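Periplasmic binding protein (Xylanimonas cellulosilytica, PDB 4MX8) probably captures a solute such as a ferric siderophore outside the membrane and delivers it to an ABC transporter. Local coordinates at residues A174-A179 and D307-V312; W246-D251 and L285-T290; T140-T145 and S160-L165; S197-N202 and I212-G217; G206-L211 and A291-F296. All blocks are in the same frame, centred on the assembly; numbering follows the deposited sequence.

Contact 1 of 5, residues A174-A179 and D307-V312; sequences AAVTEA and DDVLQV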
# COMPACT_ATOMS: atom_id res chain seq x y z
N ALA A 174 -13.10 6.05 -14.76
CA ALA A 174 -13.88 6.06 -15.99
C ALA A 174 -13.93 4.66 -16.63
O ALA A 174 -15.00 4.18 -16.98
CB ALA A 174 -13.34 7.07 -16.93
N ALA A 175 -12.78 3.99 -16.73
CA ALA A 175 -12.73 2.64 -17.29
C ALA A 175 -13.62 1.65 -16.53
O ALA A 175 -14.34 0.85 -17.14
CB ALA A 175 -11.32 2.14 -17.33
N VAL A 176 -13.57 1.71 -15.20
CA VAL A 176 -14.38 0.87 -14.32
C VAL A 176 -15.89 1.12 -14.50
O VAL A 176 -16.70 0.17 -14.57
CB VAL A 176 -13.97 1.09 -12.86
CG1 VAL A 176 -14.91 0.39 -11.89
CG2 VAL A 176 -12.58 0.61 -12.66
N THR A 177 -16.25 2.40 -14.56
CA THR A 177 -17.62 2.82 -14.80
C THR A 177 -18.12 2.31 -16.13
O THR A 177 -19.28 1.91 -16.26
CB THR A 177 -17.74 4.35 -14.79
OG1 THR A 177 -17.79 4.82 -13.44
CG2 THR A 177 -18.98 4.80 -15.53
N GLU A 178 -17.25 2.31 -17.13
CA GLU A 178 -17.65 1.95 -18.49
C GLU A 178 -17.82 0.44 -18.61
O GLU A 178 -18.64 -0.04 -19.40
CB GLU A 178 -16.67 2.50 -19.52
CG GLU A 178 -17.33 3.05 -20.77
CD GLU A 178 -18.25 4.24 -20.48
OE1 GLU A 178 -17.89 5.12 -19.65
OE2 GLU A 178 -19.35 4.29 -21.09
N ALA A 179 -17.04 -0.31 -17.82
CA ALA A 179 -17.22 -1.76 -17.69
C ALA A 179 -18.55 -2.05 -17.01
O ALA A 179 -19.13 -3.11 -17.17
CB ALA A 179 -16.09 -2.35 -16.87
N ASP A 307 -2.55 1.12 -13.73
CA ASP A 307 -2.45 0.23 -14.88
C ASP A 307 -3.21 -1.05 -14.63
O ASP A 307 -3.83 -1.60 -15.53
CB ASP A 307 -0.99 -0.07 -15.22
CG ASP A 307 -0.38 0.98 -16.14
OD1 ASP A 307 -0.93 2.11 -16.22
OD2 ASP A 307 0.64 0.67 -16.80
N ASP A 308 -3.17 -1.52 -13.39
CA ASP A 308 -3.86 -2.74 -13.02
C ASP A 308 -5.36 -2.58 -13.20
O ASP A 308 -5.99 -3.42 -13.83
CB ASP A 308 -3.53 -3.14 -11.58
CG ASP A 308 -2.21 -3.88 -11.46
OD1 ASP A 308 -1.58 -4.21 -12.52
OD2 ASP A 308 -1.81 -4.14 -10.29
N VAL A 309 -5.91 -1.50 -12.67
CA VAL A 309 -7.34 -1.29 -12.80
C VAL A 309 -7.71 -1.12 -14.28
O VAL A 309 -8.69 -1.69 -14.74
CB VAL A 309 -7.82 -0.10 -11.94
CG1 VAL A 309 -9.27 0.22 -12.22
CG2 VAL A 309 -7.64 -0.42 -10.47
N LEU A 310 -6.89 -0.39 -15.04
CA LEU A 310 -7.19 -0.14 -16.46
C LEU A 310 -7.32 -1.39 -17.33
O LEU A 310 -7.75 -1.30 -18.48
CB LEU A 310 -6.20 0.86 -17.08
CG LEU A 310 -6.44 2.35 -16.82
CD1 LEU A 310 -5.23 3.20 -17.13
CD2 LEU A 310 -7.63 2.85 -17.59
N GLN A 311 -6.95 -2.54 -16.80
CA GLN A 311 -7.15 -3.81 -17.50
C GLN A 311 -8.61 -4.07 -17.85
O GLN A 311 -8.86 -4.75 -18.84
CB GLN A 311 -6.65 -4.99 -16.68
CG GLN A 311 -5.17 -5.01 -16.35
CD GLN A 311 -4.80 -6.17 -15.41
OE1 GLN A 311 -4.51 -7.29 -15.86
NE2 GLN A 311 -4.81 -5.90 -14.10
N VAL A 312 -9.57 -3.59 -17.05
CA VAL A 312 -10.99 -3.85 -17.38
C VAL A 312 -11.35 -3.36 -18.76
O VAL A 312 -12.21 -3.93 -19.43
CB VAL A 312 -12.03 -3.21 -16.45
CG1 VAL A 312 -12.37 -4.12 -15.33
CG2 VAL A 312 -11.59 -1.83 -15.98
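Val-312 is the bump that fills the shallow hollow between Ala-175, Val-176 and Ala-179, where the C-terminal end of helix 155-179 meets the end of helix 299-309. Helix 155-179 is consistent with the long helix that joins the two lobes in TroA-like binding proteins. The two alanines leave its surface low enough for the valine to sit close to the backbone: Val-312 CG2 lies 4.0 Å from Ala-175 O and 4.1 Å from Val-176 N. On one flank Val-312 CB rests against Ala-179 CB at 4.2 Å. Leu-310 supplies a second bump. Its CB starts out away from the other helix, but the side chain bends back so that CD2 meets Ala-175 CB at 3.8 Å. Farther round, the side chains of Val-176 and Val-309 cross at a slant, Val-176 CG2 against Val-309 CG1. Val-176 has chi1 172°, which sets CG2 beside the backbone N, on the side that Val-309 approaches. No hydrogen bond crosses the contact; side chain meets side chain through carbon alone. Trp-246 and Trp-248 of strand 246-251 back Val-312 from the sheet. Within the single turn that leads up to Val-312, Asp-308 O accepts both Gln-311 N, at 3.2 Å, and Gln-311 NE2, at 2.8 Å.

Contact 2 of 5, residues W246-D251 and L285-T290; sequences WLWVVD and LYLNPT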
# COMPACT_ATOMS: atom_id res chain seq x y z
N TRP A 246 -17.26 -8.83 -12.21
CA TRP A 246 -15.81 -8.73 -12.29
C TRP A 246 -15.23 -9.23 -10.98
O TRP A 246 -15.74 -8.89 -9.90
CB TRP A 246 -15.42 -7.29 -12.49
CG TRP A 246 -15.95 -6.68 -13.71
CD1 TRP A 246 -17.09 -5.94 -13.83
CD2 TRP A 246 -15.38 -6.77 -15.01
NE1 TRP A 246 -17.26 -5.55 -15.14
CE2 TRP A 246 -16.22 -6.05 -15.88
CE3 TRP A 246 -14.24 -7.37 -15.53
CZ2 TRP A 246 -15.95 -5.93 -17.25
CZ3 TRP A 246 -13.97 -7.25 -16.89
CH2 TRP A 246 -14.83 -6.54 -17.73
N LEU A 247 -14.17 -10.03 -11.07
CA LEU A 247 -13.47 -10.54 -9.89
C LEU A 247 -12.05 -10.00 -9.90
O LEU A 247 -11.30 -10.26 -10.85
CB LEU A 247 -13.46 -12.07 -9.89
CG LEU A 247 -12.86 -12.83 -8.70
CD1 LEU A 247 -13.76 -12.74 -7.49
CD2 LEU A 247 -12.62 -14.28 -9.06
N TRP A 248 -11.69 -9.25 -8.86
CA TRP A 248 -10.37 -8.63 -8.74
C TRP A 248 -9.53 -9.35 -7.70
O TRP A 248 -9.86 -9.33 -6.52
CB TRP A 248 -10.51 -7.18 -8.30
CG TRP A 248 -11.28 -6.30 -9.23
CD1 TRP A 248 -12.63 -6.10 -9.24
CD2 TRP A 248 -10.76 -5.47 -10.27
NE1 TRP A 248 -12.98 -5.21 -10.23
CE2 TRP A 248 -11.84 -4.80 -10.87
CE3 TRP A 248 -9.47 -5.22 -10.75
CZ2 TRP A 248 -11.69 -3.91 -11.91
CZ3 TRP A 248 -9.32 -4.33 -11.79
CH2 TRP A 248 -10.42 -3.69 -12.36
N VAL A 249 -8.43 -9.95 -8.13
CA VAL A 249 -7.68 -10.88 -7.29
C VAL A 249 -6.30 -10.37 -6.88
O VAL A 249 -5.50 -9.97 -7.73
CB VAL A 249 -7.47 -12.20 -8.03
CG1 VAL A 249 -6.83 -13.22 -7.11
CG2 VAL A 249 -8.80 -12.71 -8.55
N VAL A 250 -6.03 -10.42 -5.58
CA VAL A 250 -4.71 -10.13 -5.00
C VAL A 250 -4.12 -11.42 -4.43
O VAL A 250 -4.65 -11.98 -3.48
CB VAL A 250 -4.84 -9.11 -3.85
CG1 VAL A 250 -3.52 -8.89 -3.20
CG2 VAL A 250 -5.38 -7.81 -4.36
N ASP A 251 -3.03 -11.91 -5.02
CA ASP A 251 -2.41 -13.14 -4.54
C ASP A 251 -1.47 -12.82 -3.36
O ASP A 251 -0.31 -12.47 -3.56
CB ASP A 251 -1.62 -13.78 -5.68
CG ASP A 251 -1.06 -15.13 -5.34
OD1 ASP A 251 -1.11 -15.54 -4.15
OD2 ASP A 251 -0.56 -15.79 -6.28
N LEU A 285 -9.48 -10.28 -13.04
CA LEU A 285 -8.31 -9.42 -13.18
C LEU A 285 -7.38 -9.61 -12.00
O LEU A 285 -7.82 -9.54 -10.85
CB LEU A 285 -8.73 -7.96 -13.25
CG LEU A 285 -9.83 -7.72 -14.27
CD1 LEU A 285 -10.78 -6.74 -13.67
CD2 LEU A 285 -9.28 -7.20 -15.56
N TYR A 286 -6.09 -9.83 -12.28
CA TYR A 286 -5.12 -10.00 -11.19
C TYR A 286 -4.35 -8.71 -10.89
O TYR A 286 -3.80 -8.05 -11.79
CB TYR A 286 -4.18 -11.15 -11.50
CG TYR A 286 -4.89 -12.48 -11.49
CD1 TYR A 286 -4.94 -13.25 -10.34
CD2 TYR A 286 -5.53 -12.96 -12.63
CE1 TYR A 286 -5.60 -14.46 -10.32
CE2 TYR A 286 -6.19 -14.17 -12.61
CZ TYR A 286 -6.22 -14.91 -11.45
OH TYR A 286 -6.89 -16.11 -11.42
N LEU A 287 -4.32 -8.33 -9.62
CA LEU A 287 -3.65 -7.10 -9.23
C LEU A 287 -2.23 -7.40 -8.76
O LEU A 287 -1.96 -8.52 -8.33
CB LEU A 287 -4.45 -6.39 -8.13
CG LEU A 287 -5.91 -6.06 -8.42
CD1 LEU A 287 -6.51 -5.45 -7.19
CD2 LEU A 287 -6.03 -5.09 -9.57
N ASN A 288 -1.32 -6.43 -8.85
CA ASN A 288 0.09 -6.64 -8.50
C ASN A 288 0.23 -6.77 -6.99
O ASN A 288 0.12 -5.76 -6.26
CB ASN A 288 0.92 -5.46 -9.02
CG ASN A 288 2.41 -5.62 -8.78
OD1 ASN A 288 2.85 -6.20 -7.78
ND2 ASN A 288 3.21 -5.10 -9.70
N PRO A 289 0.52 -8.00 -6.51
CA PRO A 289 0.58 -8.36 -5.10
C PRO A 289 1.49 -7.44 -4.32
O PRO A 289 1.03 -6.84 -3.35
CB PRO A 289 1.17 -9.77 -5.14
CG PRO A 289 0.72 -10.30 -6.45
CD PRO A 289 0.85 -9.14 -7.37
N THR A 290 2.75 -7.30 -4.74
CA THR A 290 3.68 -6.37 -4.09
C THR A 290 3.11 -4.95 -4.02
O THR A 290 3.14 -4.32 -2.96
CB THR A 290 5.04 -6.30 -4.79
OG1 THR A 290 5.60 -7.61 -4.89
CG2 THR A 290 5.97 -5.45 -3.99
O HOH W 1 -2.37 -11.11 -7.59
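Parallel pairing of Trp-248 with Leu-285 and of Val-249 with Tyr-286 joins strand 246-251 to strand 284-287, the outermost strand on its side of a four-stranded mixed sheet. Three backbone bonds hold the pair, Leu-285 N to Leu-247 O, Val-249 N to Leu-285 O, and Leu-287 N to Val-249 O, each 2.8 Å long. Beyond them a water links the strands, accepting from Asp-251 N at 2.8 Å and donating to Leu-287 O at 2.7 Å. On the face of Trp-248 and Leu-285 the two side chains run side by side, and Leu-285 CD1 lies over the six-membered ring of the indole. Trp-248 CG stands beside its backbone N (chi1 -61°), turning the ring toward the neighbouring strand, where Leu-287 CD2 meets its edge, 3.6 Å from Trp-248 CE3. On the opposite face Val-249 CB packs 3.6 Å from Tyr-286 CD1. At the far end Pro-289 CB approaches Asp-251 O at 3.5 Å, while Asp-251 OD1 weakly caps Ala-254 N of the helix that follows and OD2 bonds Ala-264 N. The connection between the two strands includes helix 264-267, which covers the Val-249 and Tyr-286 face through Ala-264, and helix 299-309 covers the Trp-248 face through Val-309, as in a beta-alpha-beta crossover of an alpha/beta lobe.

Contact 3 of 5, residues T140-T145 and S160-L165; sequences TLEQNT and SVLAEL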
# COMPACT_ATOMS: atom_id res chain seq x y z
N THR A 140 -3.88 10.34 2.24
CA THR A 140 -2.50 9.98 2.54
C THR A 140 -1.55 10.25 1.38
O THR A 140 -0.48 10.84 1.58
CB THR A 140 -2.39 8.53 2.97
OG1 THR A 140 -3.15 8.36 4.18
CG2 THR A 140 -0.95 8.13 3.22
N LEU A 141 -1.96 9.85 0.17
CA LEU A 141 -1.16 10.08 -1.03
C LEU A 141 -0.83 11.56 -1.17
O LEU A 141 0.32 11.93 -1.41
CB LEU A 141 -1.90 9.60 -2.28
CG LEU A 141 -1.16 9.81 -3.61
CD1 LEU A 141 0.08 9.00 -3.59
CD2 LEU A 141 -2.01 9.40 -4.79
N GLU A 142 -1.84 12.41 -1.00
CA GLU A 142 -1.66 13.85 -1.18
C GLU A 142 -0.79 14.46 -0.08
O GLU A 142 0.16 15.19 -0.37
CB GLU A 142 -3.02 14.54 -1.23
CG GLU A 142 -2.98 16.05 -1.26
CD GLU A 142 -4.37 16.61 -1.53
OE1 GLU A 142 -5.35 15.91 -1.18
OE2 GLU A 142 -4.48 17.72 -2.11
N GLN A 143 -1.09 14.15 1.17
CA GLN A 143 -0.32 14.72 2.26
C GLN A 143 1.12 14.26 2.27
O GLN A 143 2.03 15.09 2.27
CB GLN A 143 -1.02 14.50 3.60
CG GLN A 143 -2.44 15.07 3.59
CD GLN A 143 -3.13 14.95 4.93
OE1 GLN A 143 -2.48 14.99 5.98
NE2 GLN A 143 -4.46 14.81 4.90
N ASN A 144 1.35 12.96 2.28
CA ASN A 144 2.72 12.46 2.25
C ASN A 144 3.57 12.97 1.07
O ASN A 144 4.76 13.30 1.24
CB ASN A 144 2.74 10.94 2.32
CG ASN A 144 2.29 10.43 3.66
OD1 ASN A 144 2.19 11.18 4.63
ND2 ASN A 144 2.01 9.14 3.73
N THR A 145 2.97 13.07 -0.11
CA THR A 145 3.72 13.50 -1.26
C THR A 145 4.06 14.98 -1.19
O THR A 145 5.17 15.40 -1.51
CB THR A 145 2.99 13.18 -2.55
OG1 THR A 145 2.72 11.78 -2.57
CG2 THR A 145 3.83 13.55 -3.75
N SER A 160 3.41 18.21 -9.47
CA SER A 160 3.31 17.57 -10.76
C SER A 160 2.85 16.13 -10.72
O SER A 160 1.97 15.76 -11.49
CB SER A 160 4.62 17.65 -11.52
OG SER A 160 4.54 16.81 -12.65
N VAL A 161 3.44 15.30 -9.85
CA VAL A 161 3.06 13.89 -9.83
C VAL A 161 1.63 13.71 -9.32
O VAL A 161 0.90 12.84 -9.81
CB VAL A 161 4.04 12.98 -9.07
CG1 VAL A 161 5.38 13.06 -9.69
CG2 VAL A 161 4.12 13.36 -7.64
N LEU A 162 1.21 14.54 -8.37
CA LEU A 162 -0.16 14.49 -7.88
C LEU A 162 -1.16 14.81 -9.01
O LEU A 162 -2.15 14.09 -9.21
CB LEU A 162 -0.35 15.39 -6.64
CG LEU A 162 0.41 14.90 -5.39
CD1 LEU A 162 0.23 15.79 -4.19
CD2 LEU A 162 0.02 13.48 -5.01
N ALA A 163 -0.89 15.87 -9.77
CA ALA A 163 -1.65 16.15 -10.99
C ALA A 163 -1.72 14.93 -11.93
O ALA A 163 -2.79 14.59 -12.43
CB ALA A 163 -1.04 17.31 -11.71
N GLU A 164 -0.58 14.29 -12.16
CA GLU A 164 -0.54 13.12 -13.00
C GLU A 164 -1.39 12.00 -12.40
O GLU A 164 -2.22 11.40 -13.08
CB GLU A 164 0.91 12.64 -13.20
CG GLU A 164 1.03 11.41 -14.08
CD GLU A 164 2.20 10.49 -13.70
OE1 GLU A 164 2.07 9.24 -13.88
OE2 GLU A 164 3.24 11.01 -13.24
N LEU A 165 -1.19 11.74 -11.11
CA LEU A 165 -1.92 10.66 -10.44
C LEU A 165 -3.43 10.91 -10.38
O LEU A 165 -4.23 9.98 -10.46
CB LEU A 165 -1.35 10.39 -9.05
CG LEU A 165 0.06 9.84 -8.95
CD1 LEU A 165 0.45 9.62 -7.50
CD2 LEU A 165 0.18 8.53 -9.73
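Val-161, Leu-162 and Leu-165 form the apolar stripe by which helix 155-179 packs on Leu-141 and Thr-145 of helix 137-152. The two helices follow each other through a short turn as a helical hairpin. Their segments run nearly antiparallel, at 166°, with axes 10.6 Å apart. Val-161 comes first, and its CG2 crosses the methyl of Thr-145, 3.9 Å from Thr-145 CG2. Leu-162 carries most of the contact. Its branched end reaches between successive turns of the partner, where CD2 meets Thr-145 CB tip to tip at 3.9 Å and also touches Leu-141 O. The other methyl, Leu-162 CD1, lies 3.9 Å from Glu-142 O, on the more exposed side. Leu-141 and Leu-162 slide past each other in opposite directions. Glu-164 turns to helix 299-309 and forms a salt bridge with Arg-303, which flanks the contact by touching Val-161 and Leu-165. Last, Leu-165 CD1 meets Leu-141 CD2 at 3.7 Å. Thr-145 has its OG1 beside its own backbone N (chi1 -56°), and the hydroxyl gives its proton to Leu-141 O at 2.7 Å, a carbonyl that also takes Thr-145 N. The threonine thus spends its polarity within its own helix and offers carbon to the partner; the two segments are held here by van der Waals packing rather than by hydrogen bonds.

Contact 4 of 5, residues S197-N202 and I212-G217; sequences SPNTGN and IYDVFG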
# COMPACT_ATOMS: atom_id res chain seq x y z
N SER A 197 -13.53 -5.59 1.26
CA SER A 197 -14.76 -4.89 1.59
C SER A 197 -14.48 -3.39 1.52
O SER A 197 -13.40 -2.95 1.92
CB SER A 197 -15.19 -5.30 3.00
OG SER A 197 -16.09 -4.37 3.56
N PRO A 198 -15.44 -2.61 1.00
CA PRO A 198 -15.28 -1.15 1.09
C PRO A 198 -15.00 -0.74 2.53
O PRO A 198 -15.57 -1.31 3.47
CB PRO A 198 -16.66 -0.62 0.67
CG PRO A 198 -17.23 -1.66 -0.14
CD PRO A 198 -16.71 -2.98 0.38
N ASN A 199 -14.11 0.22 2.70
CA ASN A 199 -13.74 0.69 4.02
C ASN A 199 -14.90 1.46 4.64
O ASN A 199 -15.39 2.42 4.06
CB ASN A 199 -12.53 1.59 3.91
CG ASN A 199 -11.80 1.76 5.22
OD1 ASN A 199 -12.09 1.08 6.21
ND2 ASN A 199 -10.83 2.68 5.23
N THR A 200 -15.33 1.02 5.81
CA THR A 200 -16.33 1.74 6.58
C THR A 200 -15.66 2.39 7.79
O THR A 200 -14.88 1.75 8.51
CB THR A 200 -17.49 0.81 7.01
OG1 THR A 200 -16.96 -0.38 7.64
CG2 THR A 200 -18.34 0.41 5.80
N GLY A 201 -15.94 3.67 7.99
CA GLY A 201 -15.28 4.42 9.04
C GLY A 201 -13.96 5.01 8.59
O GLY A 201 -13.62 5.00 7.41
N ASN A 202 -13.21 5.55 9.55
CA ASN A 202 -11.90 6.12 9.26
C ASN A 202 -10.84 5.10 9.65
O ASN A 202 -9.64 5.39 9.58
CB ASN A 202 -11.71 7.44 10.02
CG ASN A 202 -10.71 8.39 9.34
OD1 ASN A 202 -11.06 9.14 8.44
ND2 ASN A 202 -9.46 8.36 9.81
N ILE A 212 -9.90 -0.97 -4.01
CA ILE A 212 -10.55 -1.28 -5.27
C ILE A 212 -11.96 -0.64 -5.38
O ILE A 212 -12.39 -0.23 -6.46
CB ILE A 212 -10.54 -2.83 -5.44
CG1 ILE A 212 -9.90 -3.21 -6.78
CG2 ILE A 212 -11.90 -3.48 -5.20
CD1 ILE A 212 -10.65 -2.74 -7.98
N TYR A 213 -12.67 -0.52 -4.26
CA TYR A 213 -14.01 0.05 -4.25
C TYR A 213 -13.96 1.54 -3.95
O TYR A 213 -14.74 2.31 -4.51
CB TYR A 213 -14.90 -0.60 -3.17
CG TYR A 213 -14.88 -2.10 -3.10
CD1 TYR A 213 -15.63 -2.87 -3.97
CD2 TYR A 213 -14.13 -2.76 -2.13
CE1 TYR A 213 -15.61 -4.25 -3.90
CE2 TYR A 213 -14.11 -4.14 -2.05
CZ TYR A 213 -14.85 -4.88 -2.94
OH TYR A 213 -14.83 -6.25 -2.87
N ASP A 214 -13.07 1.93 -3.05
CA ASP A 214 -13.07 3.28 -2.46
C ASP A 214 -12.41 4.36 -3.34
O ASP A 214 -12.90 5.49 -3.43
CB ASP A 214 -12.38 3.26 -1.10
CG ASP A 214 -13.13 2.41 -0.07
OD1 ASP A 214 -14.38 2.33 -0.15
OD2 ASP A 214 -12.46 1.84 0.81
N VAL A 215 -11.31 3.98 -3.97
CA VAL A 215 -10.57 4.84 -4.88
C VAL A 215 -11.02 4.67 -6.35
O VAL A 215 -11.28 5.66 -7.05
CB VAL A 215 -9.07 4.49 -4.80
CG1 VAL A 215 -8.29 5.19 -5.92
CG2 VAL A 215 -8.53 4.82 -3.44
N PHE A 216 -11.11 3.43 -6.81
CA PHE A 216 -11.40 3.16 -8.22
C PHE A 216 -12.88 2.98 -8.58
O PHE A 216 -13.25 2.99 -9.75
CB PHE A 216 -10.54 2.00 -8.71
CG PHE A 216 -9.07 2.29 -8.65
CD1 PHE A 216 -8.47 3.08 -9.62
CD2 PHE A 216 -8.30 1.84 -7.60
CE1 PHE A 216 -7.12 3.37 -9.56
CE2 PHE A 216 -6.95 2.11 -7.54
CZ PHE A 216 -6.36 2.87 -8.51
N GLY A 217 -13.73 2.82 -7.57
CA GLY A 217 -15.15 2.91 -7.79
C GLY A 217 -15.89 1.68 -8.29
O GLY A 217 -17.02 1.79 -8.76
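Tyr-213 lies along Pro-198 from CB outward. Tyr-213 CB is 4.0 Å from Pro-198 CG, and the ring carbons CG and CD2 then pass beneath the proline ring, with Tyr-213 CD2 3.6 Å from Pro-198 CD. That CD stands over one ring face, 3.9 Å from the centroid and 23° off the normal, a CH-pi contact; Ile-212 CG2 covers the opposite face. Farther out, Tyr-213 CE2 comes to 3.7 Å from Ser-197 N. At the tip, OH is hydrogen-bonded to Leu-196 O and Gly-185 N, which ties the ring to the sheet. Beside it, at the solvent-exposed side, the Asp-214 carboxylate takes the next amide of the loop: Asn-199 N donates to Asp-214 OD2 at 3.0 Å, on the syn side, with an angle of 159°. A proline-on-tyrosine CH-pi contact and a carboxylate-to-amide bond thereby fold the loop back on the helix it leads into, in the connection from edge strand 192-195 to helix 207-214 of an alpha/beta lobe.

Contact 5 of 5, residues G206-L211 and A291-F296; sequences GARGGL and AWYIVF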
# COMPACT_ATOMS: atom_id res chain seq x y z
N GLY A 206 -8.47 -1.04 7.44
CA GLY A 206 -9.27 -1.62 6.38
C GLY A 206 -9.26 -0.84 5.09
O GLY A 206 -9.98 -1.18 4.15
N ALA A 207 -8.45 0.21 5.06
CA ALA A 207 -8.35 1.08 3.89
C ALA A 207 -7.80 0.31 2.70
O ALA A 207 -8.23 0.51 1.55
CB ALA A 207 -7.46 2.26 4.19
N ARG A 208 -6.85 -0.57 2.98
CA ARG A 208 -6.19 -1.35 1.93
C ARG A 208 -7.13 -2.29 1.21
O ARG A 208 -7.11 -2.38 -0.02
CB ARG A 208 -5.03 -2.15 2.51
CG ARG A 208 -4.18 -2.79 1.46
CD ARG A 208 -3.01 -3.50 2.07
NE ARG A 208 -3.46 -4.58 2.94
CZ ARG A 208 -2.70 -5.09 3.91
NH1 ARG A 208 -1.48 -4.60 4.10
NH2 ARG A 208 -3.16 -6.07 4.67
N GLY A 209 -7.96 -3.00 1.96
CA GLY A 209 -8.90 -3.90 1.35
C GLY A 209 -9.87 -3.14 0.48
O GLY A 209 -10.19 -3.57 -0.62
N GLY A 210 -10.32 -1.99 0.97
CA GLY A 210 -11.35 -1.22 0.29
C GLY A 210 -10.91 -0.44 -0.94
O GLY A 210 -11.74 0.09 -1.66
N LEU A 211 -9.60 -0.38 -1.16
CA LEU A 211 -9.00 0.41 -2.24
C LEU A 211 -9.71 0.27 -3.59
O LEU A 211 -10.08 1.26 -4.23
CB LEU A 211 -7.55 -0.00 -2.41
CG LEU A 211 -6.48 1.07 -2.49
CD1 LEU A 211 -6.58 1.98 -1.30
CD2 LEU A 211 -5.15 0.36 -2.49
N ALA A 291 2.61 -4.42 -5.14
CA ALA A 291 2.04 -3.08 -5.08
C ALA A 291 0.79 -3.00 -4.18
O ALA A 291 0.75 -2.21 -3.25
CB ALA A 291 1.74 -2.55 -6.46
N TRP A 292 -0.21 -3.84 -4.44
CA TRP A 292 -1.44 -3.75 -3.67
C TRP A 292 -1.35 -4.24 -2.23
O TRP A 292 -2.17 -3.84 -1.40
CB TRP A 292 -2.57 -4.45 -4.39
CG TRP A 292 -2.97 -3.83 -5.68
CD1 TRP A 292 -2.33 -3.95 -6.88
CD2 TRP A 292 -4.12 -3.01 -5.93
NE1 TRP A 292 -3.00 -3.25 -7.85
CE2 TRP A 292 -4.11 -2.67 -7.29
CE3 TRP A 292 -5.17 -2.54 -5.12
CZ2 TRP A 292 -5.10 -1.87 -7.88
CZ3 TRP A 292 -6.14 -1.75 -5.69
CH2 TRP A 292 -6.10 -1.43 -7.07
N TYR A 293 -0.40 -5.09 -1.90
CA TYR A 293 -0.39 -5.63 -0.54
C TYR A 293 0.83 -5.25 0.30
O TYR A 293 0.69 -4.99 1.50
CB TYR A 293 -0.57 -7.13 -0.57
CG TYR A 293 -0.50 -7.78 0.80
CD1 TYR A 293 -1.62 -7.88 1.58
CD2 TYR A 293 0.69 -8.28 1.30
CE1 TYR A 293 -1.57 -8.46 2.81
CE2 TYR A 293 0.75 -8.84 2.54
CZ TYR A 293 -0.38 -8.95 3.29
OH TYR A 293 -0.35 -9.53 4.53
N ILE A 294 2.02 -5.22 -0.29
CA ILE A 294 3.23 -4.91 0.50
C ILE A 294 3.47 -3.41 0.63
O ILE A 294 3.56 -2.88 1.73
CB ILE A 294 4.50 -5.57 -0.07
CG1 ILE A 294 4.40 -7.09 0.08
CG2 ILE A 294 5.73 -5.03 0.62
CD1 ILE A 294 4.41 -7.55 1.50
N VAL A 295 3.55 -2.73 -0.50
CA VAL A 295 3.83 -1.30 -0.54
C VAL A 295 2.61 -0.45 -0.19
O VAL A 295 2.64 0.32 0.79
CB VAL A 295 4.32 -0.88 -1.93
CG1 VAL A 295 4.65 0.58 -1.92
CG2 VAL A 295 5.52 -1.72 -2.32
N PHE A 296 1.53 -0.64 -0.95
CA PHE A 296 0.24 0.07 -0.82
C PHE A 296 0.32 1.58 -0.51
O PHE A 296 -0.09 2.05 0.54
CB PHE A 296 -0.76 -0.69 0.08
CG PHE A 296 -0.48 -0.62 1.57
CD1 PHE A 296 0.55 -1.37 2.14
CD2 PHE A 296 -1.27 0.16 2.40
CE1 PHE A 296 0.80 -1.30 3.51
CE2 PHE A 296 -1.02 0.22 3.76
CZ PHE A 296 0.01 -0.51 4.31
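Leu-211 and Trp-292 make the buried half of this contact, Leu-211 CD2 lying 3.9 Å from Trp-292 CE3 and Leu-211 CB 4.0 Å from Trp-292 CZ3. The indole NE1 turns away to bond Asp-308, and Met-305 of helix 299-309 covers both residues. Segments 207-211 and 291-295 of helices 207-214 and 289-295 run antiparallel, at 169°, with axes 10.3 Å apart. The contact's centre is about 4 Å from the centre of the chain; in this family such a place, between the lobes, is probably close to the solute-binding cleft. The latter helix ends in a pi-type turn, Phe-296 N bonding Ala-291 O. The more open half belongs to Arg-208, whose chain is extended before bending at chi3 (62°). Its CG and CD pass Trp-292 O; a CH-pi contact of CD with the Phe-296 ring is doubtful, since that phenylalanine has two conformers. Beyond, Tyr-293 CE1 lies over one face of the guanidinium, 3.4 Å from Arg-208 NH2, the planes 38° apart. Arg-114 touches Arg-208 and bonds Tyr-293 O.

In the fold
Contacts 1, 2, 4 and 5 all touch one another, and contact 3 touches none of them. Contacts 1 and 2 meet where Val-312 CG1 packs against Leu-285 CD1 and where Asp-308 OD2 takes Asn-288 N at 2.8 Å. The same Asp-308 OD2 takes Trp-292 NE1 at 2.9 Å, which brings in contact 5. Phe-216 of contact 4 lies between contacts 1 and 5, its ring touching Val-309 and Trp-292. Ile-212, also of contact 4, reaches Trp-248 and Leu-287 of contact 2. Contact 3 shares helix 155-179 with contact 1, their centres about 21 Å apart. Contact 5, its centre about 4 Å from the chain centre, probably lies near the cleft between the lobes.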